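Local coordinates for protein FMN reductase [NAD(P)H] (Bacillus subtilis, PDB 1ZCH) that uses NADH or NADPH to reduce FMN and also reduces nitroaromatic compounds, quinones, chromates and azo dyes, at residues A[96-101]-A[152-157]; A[124-127]-A[131-134]; A[171-176]-A[205-210]. All coordinates share one frame; numbering follows the deposited sequence.

Contact 1. Residues A[96-101]-A[152-157]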
# COMPACT_ATOMS: atom_id res chain seq x y z
N PHE A 96 -0.51 23.93 16.42
CA PHE A 96 -0.27 24.22 15.01
C PHE A 96 -1.52 23.78 14.25
O PHE A 96 -2.24 22.89 14.69
CB PHE A 96 0.92 23.39 14.50
CG PHE A 96 2.22 24.13 14.50
CD1 PHE A 96 2.61 24.91 15.58
CD2 PHE A 96 3.08 24.02 13.41
CE1 PHE A 96 3.84 25.57 15.58
CE2 PHE A 96 4.31 24.68 13.40
CZ PHE A 96 4.69 25.46 14.49
N LYS A 97 -1.79 24.41 13.11
CA LYS A 97 -2.94 24.00 12.32
C LYS A 97 -2.44 22.96 11.31
O LYS A 97 -1.41 23.16 10.67
CB LYS A 97 -3.56 25.19 11.58
CG LYS A 97 -4.81 24.80 10.79
CD LYS A 97 -5.50 26.02 10.19
CE LYS A 97 -6.79 25.62 9.47
NZ LYS A 97 -6.54 24.65 8.37
N MET A 98 -3.16 21.85 11.19
CA MET A 98 -2.76 20.80 10.25
C MET A 98 -3.28 21.16 8.86
O MET A 98 -4.49 21.28 8.65
CB MET A 98 -3.31 19.45 10.71
CG MET A 98 -2.97 18.27 9.80
SD MET A 98 -3.33 16.69 10.60
CE MET A 98 -5.12 16.71 10.58
N GLU A 99 -2.37 21.33 7.91
CA GLU A 99 -2.75 21.70 6.55
C GLU A 99 -2.60 20.58 5.53
O GLU A 99 -3.17 20.64 4.45
CB GLU A 99 -1.91 22.90 6.08
CG GLU A 99 -2.20 24.22 6.78
CD GLU A 99 -3.61 24.73 6.53
OE1 GLU A 99 -4.15 24.49 5.43
OE2 GLU A 99 -4.18 25.39 7.42
N ILE A 100 -1.83 19.55 5.88
CA ILE A 100 -1.62 18.45 4.94
C ILE A 100 -2.94 17.81 4.52
O ILE A 100 -3.10 17.37 3.38
CB ILE A 100 -0.67 17.37 5.56
CG1 ILE A 100 -0.20 16.40 4.46
CG2 ILE A 100 -1.37 16.62 6.68
CD1 ILE A 100 0.61 17.07 3.35
N THR A 101 -3.91 17.80 5.43
CA THR A 101 -5.22 17.21 5.13
C THR A 101 -6.09 18.06 4.21
O THR A 101 -7.22 17.67 3.88
CB THR A 101 -5.99 16.92 6.41
OG1 THR A 101 -5.94 18.06 7.27
CG2 THR A 101 -5.39 15.71 7.12
N PRO A 152 -12.88 8.49 14.15
CA PRO A 152 -13.00 9.94 14.29
C PRO A 152 -12.61 10.69 13.02
O PRO A 152 -12.23 10.09 12.01
CB PRO A 152 -12.05 10.25 15.43
CG PRO A 152 -10.90 9.32 15.11
CD PRO A 152 -11.61 8.01 14.75
N LYS A 153 -12.72 12.01 13.07
CA LYS A 153 -12.34 12.84 11.94
C LYS A 153 -10.87 12.55 11.64
O LYS A 153 -10.09 12.26 12.55
CB LYS A 153 -12.54 14.32 12.30
CG LYS A 153 -12.23 15.31 11.19
CD LYS A 153 -12.58 16.72 11.65
CE LYS A 153 -12.27 17.76 10.58
NZ LYS A 153 -12.65 19.12 11.06
N TYR A 154 -10.51 12.61 10.35
CA TYR A 154 -9.15 12.36 9.85
C TYR A 154 -8.77 10.89 9.75
O TYR A 154 -7.61 10.54 9.57
CB TYR A 154 -8.12 13.12 10.69
CG TYR A 154 -8.35 14.61 10.68
CD1 TYR A 154 -8.38 15.32 9.48
CD2 TYR A 154 -8.59 15.31 11.86
CE1 TYR A 154 -8.64 16.69 9.45
CE2 TYR A 154 -8.84 16.68 11.85
CZ TYR A 154 -8.87 17.36 10.65
OH TYR A 154 -9.10 18.71 10.65
N VAL A 155 -9.77 10.02 9.88
CA VAL A 155 -9.57 8.58 9.77
C VAL A 155 -10.60 8.06 8.77
O VAL A 155 -11.79 8.40 8.86
CB VAL A 155 -9.79 7.86 11.12
CG1 VAL A 155 -9.63 6.34 10.95
CG2 VAL A 155 -8.79 8.38 12.15
N PHE A 156 -10.16 7.25 7.81
CA PHE A 156 -11.10 6.68 6.86
C PHE A 156 -10.71 5.26 6.47
O PHE A 156 -9.52 4.94 6.33
CB PHE A 156 -11.28 7.58 5.62
CG PHE A 156 -10.06 7.72 4.76
CD1 PHE A 156 -9.76 6.77 3.79
CD2 PHE A 156 -9.24 8.84 4.87
CE1 PHE A 156 -8.66 6.94 2.94
CE2 PHE A 156 -8.14 9.02 4.03
CZ PHE A 156 -7.85 8.07 3.06
N PRO A 157 -11.71 4.37 6.32
CA PRO A 157 -11.46 2.98 5.96
C PRO A 157 -10.96 2.80 4.54
O PRO A 157 -11.45 3.44 3.61
CB PRO A 157 -12.82 2.33 6.18
CG PRO A 157 -13.75 3.42 5.73
CD PRO A 157 -13.15 4.65 6.39
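The terminal methyl of Met-98 sits squarely over one face of the Tyr-154 phenol, a Met-aromatic contact that links the loop ahead of helix 104-127 to a type II beta turn leading into strand 155-164 of the nitroreductase fold. CE lies 3.6 Å from the centroid of the Tyr-154 ring and only 6° off its normal, so its hydrogens meet the pi cloud in a CH-pi contact. The sulfur stands behind the methyl, SD being 5.3 Å from the same Tyr-154 centroid. Met-98 runs out nearly straight until it bends at its last torsion (71°), which turns the methyl onto the ring face.

Thr-101 approaches the same side chain at about a right angle with both branches: its OG1 is 3.7 Å from Tyr-154 CE1, while its CG2 is 3.8 Å from Tyr-154 CD1. A leucine in place of Tyr-154 would probably leave the Met-98 methyl without its flat pi partner and open a gap beside Thr-101.

Further out, Tyr-154 occupies the third position of the turn Pro-152 to Val-155, with a positive phi, and its backbone is hydrogen-bonded to Phe-83 and Gln-243. Met-98 also packs on Leu-90 of helix 84-94. The ring is sandwiched, for on the face opposite Met-98 the Lys-153 CG carbon lies 3.6 Å above the plane of Tyr-154.

Contact 2. Residues A[124-127]-A[131-134]. With FMN (flavin mononucleotide), chain D.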
# COMPACT_ATOMS: atom_id res chain seq x y z
N ALA A 124 2.88 -11.64 6.56
CA ALA A 124 3.09 -12.19 7.90
C ALA A 124 2.11 -13.30 8.25
O ALA A 124 2.51 -14.40 8.66
CB ALA A 124 2.99 -11.07 8.94
N ALA A 125 0.83 -13.02 8.07
CA ALA A 125 -0.22 -13.99 8.38
C ALA A 125 -0.05 -15.30 7.61
O ALA A 125 -0.13 -16.39 8.18
CB ALA A 125 -1.59 -13.39 8.08
N GLU A 126 0.17 -15.19 6.30
CA GLU A 126 0.31 -16.38 5.49
C GLU A 126 1.56 -17.20 5.83
O GLU A 126 1.57 -18.42 5.67
CB GLU A 126 0.26 -15.99 4.00
CG GLU A 126 -1.10 -15.37 3.68
CD GLU A 126 -1.28 -14.96 2.23
OE1 GLU A 126 -0.33 -15.03 1.43
OE2 GLU A 126 -2.41 -14.55 1.90
N SER A 127 2.60 -16.54 6.35
CA SER A 127 3.82 -17.25 6.73
C SER A 127 3.53 -18.13 7.96
O SER A 127 4.25 -19.08 8.24
CB SER A 127 4.95 -16.27 7.06
OG SER A 127 4.79 -15.68 8.34
N GLY A 131 -4.85 -18.16 6.37
CA GLY A 131 -5.37 -17.74 5.08
C GLY A 131 -5.86 -16.32 5.23
O GLY A 131 -6.23 -15.92 6.34
N THR A 132 -5.86 -15.56 4.15
CA THR A 132 -6.33 -14.18 4.19
C THR A 132 -6.99 -13.77 2.88
O THR A 132 -6.83 -14.44 1.85
CB THR A 132 -5.18 -13.16 4.43
OG1 THR A 132 -4.43 -12.99 3.22
CG2 THR A 132 -4.23 -13.63 5.54
N VAL A 133 -7.74 -12.68 2.93
CA VAL A 133 -8.36 -12.09 1.75
C VAL A 133 -8.70 -10.65 2.09
O VAL A 133 -9.39 -10.38 3.08
CB VAL A 133 -9.63 -12.85 1.27
CG1 VAL A 133 -10.76 -12.74 2.28
CG2 VAL A 133 -10.06 -12.30 -0.09
N PRO A 134 -8.19 -9.69 1.31
CA PRO A 134 -8.50 -8.29 1.61
C PRO A 134 -9.95 -8.01 1.25
O PRO A 134 -10.55 -8.76 0.48
CB PRO A 134 -7.53 -7.51 0.71
CG PRO A 134 -6.41 -8.49 0.45
CD PRO A 134 -7.15 -9.79 0.26
N1 FMN D . -11.73 -10.26 -2.50
C2 FMN D . -13.01 -10.42 -2.11
O2 FMN D . -13.55 -11.49 -2.10
N3 FMN D . -13.81 -9.31 -1.66
C4 FMN D . -13.30 -8.01 -1.60
O4 FMN D . -14.01 -7.10 -1.22
C4A FMN D . -11.90 -7.82 -2.02
N5 FMN D . -11.34 -6.57 -2.00
C5A FMN D . -9.98 -6.46 -2.22
C6 FMN D . -9.37 -5.18 -2.00
C7 FMN D . -8.00 -4.98 -2.15
C7M FMN D . -7.40 -3.63 -1.85
C8 FMN D . -7.15 -6.10 -2.58
C8M FMN D . -5.65 -5.97 -2.72
C9 FMN D . -7.73 -7.38 -2.84
C9A FMN D . -9.14 -7.57 -2.65
N10 FMN D . -9.81 -8.87 -2.80
C10 FMN D . -11.14 -9.02 -2.46
C1' FMN D . -9.02 -10.06 -3.28
C2' FMN D . -8.76 -10.02 -4.82
O2' FMN D . -9.96 -10.45 -5.49
C3' FMN D . -7.58 -10.96 -5.11
O3' FMN D . -6.42 -10.44 -4.45
C4' FMN D . -7.29 -11.05 -6.63
O4' FMN D . -8.38 -11.64 -7.34
C5' FMN D . -6.01 -11.86 -6.81
O5' FMN D . -6.27 -13.35 -6.41
P FMN D . -5.38 -13.93 -5.29
O1P FMN D . -4.05 -14.19 -5.81
O2P FMN D . -5.97 -15.17 -4.84
O3P FMN D . -5.29 -12.99 -4.17
O HOH W 1 -4.17 -16.53 2.02
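Glu-126, from the end region of helix 104-127, and Thr-132, on strand 131-135, cross their side chains at about a right angle and join at their polar ends. The threonine OG1 donates to Glu-126 OE2 over 2.9 Å, arriving on the anti side of the carboxylate and 25° out of its plane. Beyond CG the glutamate chain is extended, and this carries the carboxylate past the helix surface to the strand. The other branch of Thr-132 turns to the helix: its CG2 lies 3.7 Å from Ala-125 CB and 4.0 Å from Glu-126 CG, an apolar patch beside the hydrogen bond. A water accepts from Thr-132 N at 2.9 Å and, 2.7 Å from Glu-126 OE2, can donate to it, probably forming a second, water-mediated link between backbone and carboxylate.

Val-133 points away from the helix, and its CG2 branch, anti to the backbone N, reaches to 3.6 Å from N1 of FMN. Next to it the Pro-134 ring lies against the C8 and C9 carbons of FMN, CB being 3.6 Å from C9.

The remaining oxygen of the carboxylate, OE1, is hydrogen-bonded to ND1 of His-11, whose NE2 bonds to FMN. Glu-126 is thus a second-shell residue: gripped by Thr-132 through OE2, it probably helps to orient, through OE1, the imidazole that bonds to FMN.

Contact 3. Residues A[171-176]-A[205-210]. With FMN (flavin mononucleotide), chain D.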
# COMPACT_ATOMS: atom_id res chain seq x y z
N ALA A 171 -6.06 -22.28 -5.00
CA ALA A 171 -4.94 -22.37 -5.92
C ALA A 171 -4.51 -20.98 -6.40
O ALA A 171 -5.28 -20.02 -6.32
CB ALA A 171 -5.32 -23.23 -7.12
N LYS A 172 -3.29 -20.89 -6.90
CA LYS A 172 -2.75 -19.63 -7.40
C LYS A 172 -3.42 -19.19 -8.70
O LYS A 172 -3.68 -20.00 -9.59
CB LYS A 172 -1.24 -19.75 -7.58
CG LYS A 172 -0.48 -19.94 -6.27
CD LYS A 172 1.01 -20.18 -6.50
CE LYS A 172 1.67 -18.99 -7.16
NZ LYS A 172 3.14 -19.21 -7.34
N LYS A 173 -3.68 -17.89 -8.80
CA LYS A 173 -4.32 -17.30 -9.97
C LYS A 173 -3.26 -16.64 -10.84
O LYS A 173 -2.45 -15.85 -10.36
CB LYS A 173 -5.35 -16.27 -9.51
CG LYS A 173 -6.14 -15.61 -10.62
CD LYS A 173 -7.03 -14.51 -10.06
CE LYS A 173 -7.96 -15.04 -8.98
NZ LYS A 173 -8.91 -14.00 -8.50
N PRO A 174 -3.25 -16.95 -12.15
CA PRO A 174 -2.28 -16.38 -13.09
C PRO A 174 -2.20 -14.85 -13.04
O PRO A 174 -3.22 -14.18 -12.88
CB PRO A 174 -2.78 -16.87 -14.46
CG PRO A 174 -3.46 -18.15 -14.13
CD PRO A 174 -4.22 -17.80 -12.86
N ARG A 175 -0.99 -14.33 -13.20
CA ARG A 175 -0.77 -12.89 -13.19
C ARG A 175 -0.29 -12.45 -14.57
O ARG A 175 0.15 -13.27 -15.37
CB ARG A 175 0.30 -12.52 -12.15
CG ARG A 175 -0.06 -12.84 -10.71
CD ARG A 175 -1.25 -12.02 -10.25
NE ARG A 175 -1.33 -11.92 -8.80
CZ ARG A 175 -2.14 -12.64 -8.03
NH1 ARG A 175 -2.97 -13.54 -8.56
NH2 ARG A 175 -2.15 -12.43 -6.71
N LEU A 176 -0.38 -11.15 -14.84
CA LEU A 176 0.07 -10.60 -16.11
C LEU A 176 1.53 -10.97 -16.34
O LEU A 176 2.28 -11.17 -15.39
CB LEU A 176 -0.04 -9.07 -16.08
CG LEU A 176 -1.41 -8.41 -16.26
CD1 LEU A 176 -1.40 -7.02 -15.64
CD2 LEU A 176 -1.75 -8.35 -17.75
N SER A 205 -8.60 -17.31 -19.54
CA SER A 205 -9.81 -18.03 -19.91
C SER A 205 -9.59 -19.52 -19.72
O SER A 205 -10.44 -20.23 -19.18
CB SER A 205 -10.19 -17.73 -21.37
OG SER A 205 -9.13 -18.04 -22.26
N GLU A 206 -8.43 -20.01 -20.16
CA GLU A 206 -8.08 -21.42 -20.02
C GLU A 206 -8.05 -21.80 -18.54
O GLU A 206 -8.57 -22.84 -18.15
CB GLU A 206 -6.72 -21.70 -20.66
CG GLU A 206 -6.68 -21.49 -22.16
CD GLU A 206 -5.34 -21.86 -22.77
OE1 GLU A 206 -4.87 -22.99 -22.53
OE2 GLU A 206 -4.75 -21.02 -23.48
N TYR A 207 -7.43 -20.95 -17.73
CA TYR A 207 -7.33 -21.18 -16.30
C TYR A 207 -8.70 -21.29 -15.65
O TYR A 207 -8.96 -22.20 -14.87
CB TYR A 207 -6.54 -20.04 -15.64
CG TYR A 207 -6.59 -20.08 -14.13
CD1 TYR A 207 -5.83 -20.99 -13.41
CD2 TYR A 207 -7.42 -19.20 -13.42
CE1 TYR A 207 -5.88 -21.04 -12.02
CE2 TYR A 207 -7.49 -19.25 -12.03
CZ TYR A 207 -6.72 -20.17 -11.33
OH TYR A 207 -6.78 -20.22 -9.96
N MET A 208 -9.58 -20.34 -15.96
CA MET A 208 -10.93 -20.33 -15.40
C MET A 208 -11.72 -21.55 -15.83
O MET A 208 -12.45 -22.14 -15.03
CB MET A 208 -11.67 -19.07 -15.84
CG MET A 208 -11.14 -17.79 -15.23
SD MET A 208 -11.22 -17.82 -13.43
CE MET A 208 -12.95 -17.40 -13.15
N ASN A 209 -11.57 -21.94 -17.09
CA ASN A 209 -12.27 -23.09 -17.63
C ASN A 209 -11.99 -24.35 -16.81
O ASN A 209 -12.90 -24.95 -16.24
CB ASN A 209 -11.86 -23.32 -19.09
CG ASN A 209 -12.67 -24.41 -19.76
OD1 ASN A 209 -12.45 -24.73 -20.93
ND2 ASN A 209 -13.62 -24.99 -19.03
N LYS A 210 -10.72 -24.73 -16.74
CA LYS A 210 -10.31 -25.92 -16.00
C LYS A 210 -10.53 -25.76 -14.50
O LYS A 210 -10.70 -26.75 -13.78
CB LYS A 210 -8.84 -26.23 -16.26
CG LYS A 210 -8.54 -26.55 -17.72
CD LYS A 210 -7.08 -26.94 -17.90
CE LYS A 210 -6.79 -27.26 -19.36
NZ LYS A 210 -5.36 -27.65 -19.56
N1 FMN D . -11.73 -10.26 -2.50
C2 FMN D . -13.01 -10.42 -2.11
O2 FMN D . -13.55 -11.49 -2.10
N3 FMN D . -13.81 -9.31 -1.66
C4 FMN D . -13.30 -8.01 -1.60
O4 FMN D . -14.01 -7.10 -1.22
C4A FMN D . -11.90 -7.82 -2.02
N5 FMN D . -11.34 -6.57 -2.00
C5A FMN D . -9.98 -6.46 -2.22
C6 FMN D . -9.37 -5.18 -2.00
C7 FMN D . -8.00 -4.98 -2.15
C7M FMN D . -7.40 -3.63 -1.85
C8 FMN D . -7.15 -6.10 -2.58
C8M FMN D . -5.65 -5.97 -2.72
C9 FMN D . -7.73 -7.38 -2.84
C9A FMN D . -9.14 -7.57 -2.65
N10 FMN D . -9.81 -8.87 -2.80
C10 FMN D . -11.14 -9.02 -2.46
C1' FMN D . -9.02 -10.06 -3.28
C2' FMN D . -8.76 -10.02 -4.82
O2' FMN D . -9.96 -10.45 -5.49
C3' FMN D . -7.58 -10.96 -5.11
O3' FMN D . -6.42 -10.44 -4.45
C4' FMN D . -7.29 -11.05 -6.63
O4' FMN D . -8.38 -11.64 -7.34
C5' FMN D . -6.01 -11.86 -6.81
O5' FMN D . -6.27 -13.35 -6.41
P FMN D . -5.38 -13.93 -5.29
O1P FMN D . -4.05 -14.19 -5.81
O2P FMN D . -5.97 -15.17 -4.84
O3P FMN D . -5.29 -12.99 -4.17
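Pro-174 and Tyr-207 mark the closest backbone approach between an extended loop, 171-176, and a turn of helix 190-212, their CA atoms 7.7 Å apart. The loop has no regular structure. The helix keeps its i to i+4 bonds, as from Asn-209 N to Ser-205 O. Tyr-207 has CG anti to its own backbone N (chi1 170°), which sends the phenol out from the helix against the loop.

The proline rides on that ring. Its CD lies 3.4 Å from the Tyr-207 centroid and 6° off the normal, a CH-pi contact in which a carbon next to the proline nitrogen, and so probably somewhat polarised, presents its hydrogens to the ring face. Lys-172 O is 3.1 Å from Tyr-207 OH, and the aliphatic part of Lys-173 touches the ring where CG comes within 4.1 Å of CE2.

Beyond this contact the loop turns two cationic chains to the FMN. Lys-173 bends at its third torsion, and NZ donates to O4' of FMN over 2.7 Å, with a weak second bond to O5'. The Arg-175 guanidinium meets O1P of the FMN phosphate at its edge, giving that oxygen two bonds, 2.7 Å from NH2 and 3.0 Å from NH1, the former the straighter at 154°. Arg-175 NE and NH2 also donate to the carbonyl oxygens of Gln-35 and Ala-37 of the second subunit, which helps fix the rotation of the group. Lys-172 turns elsewhere, its NZ bonding to Thr-9 O.

The chemistry divides the loop by function: the proline packs its CD on the ring face of a tyrosine from the helix, while the flanking lysine and arginine supply positive charge and N-H donors that probably balance the phosphate charge.

Contacts 2 and 3 serve the same FMN from different ends: 131-134 lies along the isoalloxazine, while 171-176 binds the ribityl chain and phosphate. Their centres are 20 Å apart and their nearest atoms about 9 Å. His-11 is common ground, hydrogen-bonded to Glu-126 and touched by Arg-175. Contact 1 lies far from this FMN, its centre 30 Å from that of contact 2 and 41 Å from that of contact 3, on the opposite side of the chain's centre from both. It still shares a sheet with contact 2, since strands 155-164 and 131-135 are neighbours, and its chain loop encloses contact 2. All three touch the second subunit of the homodimer.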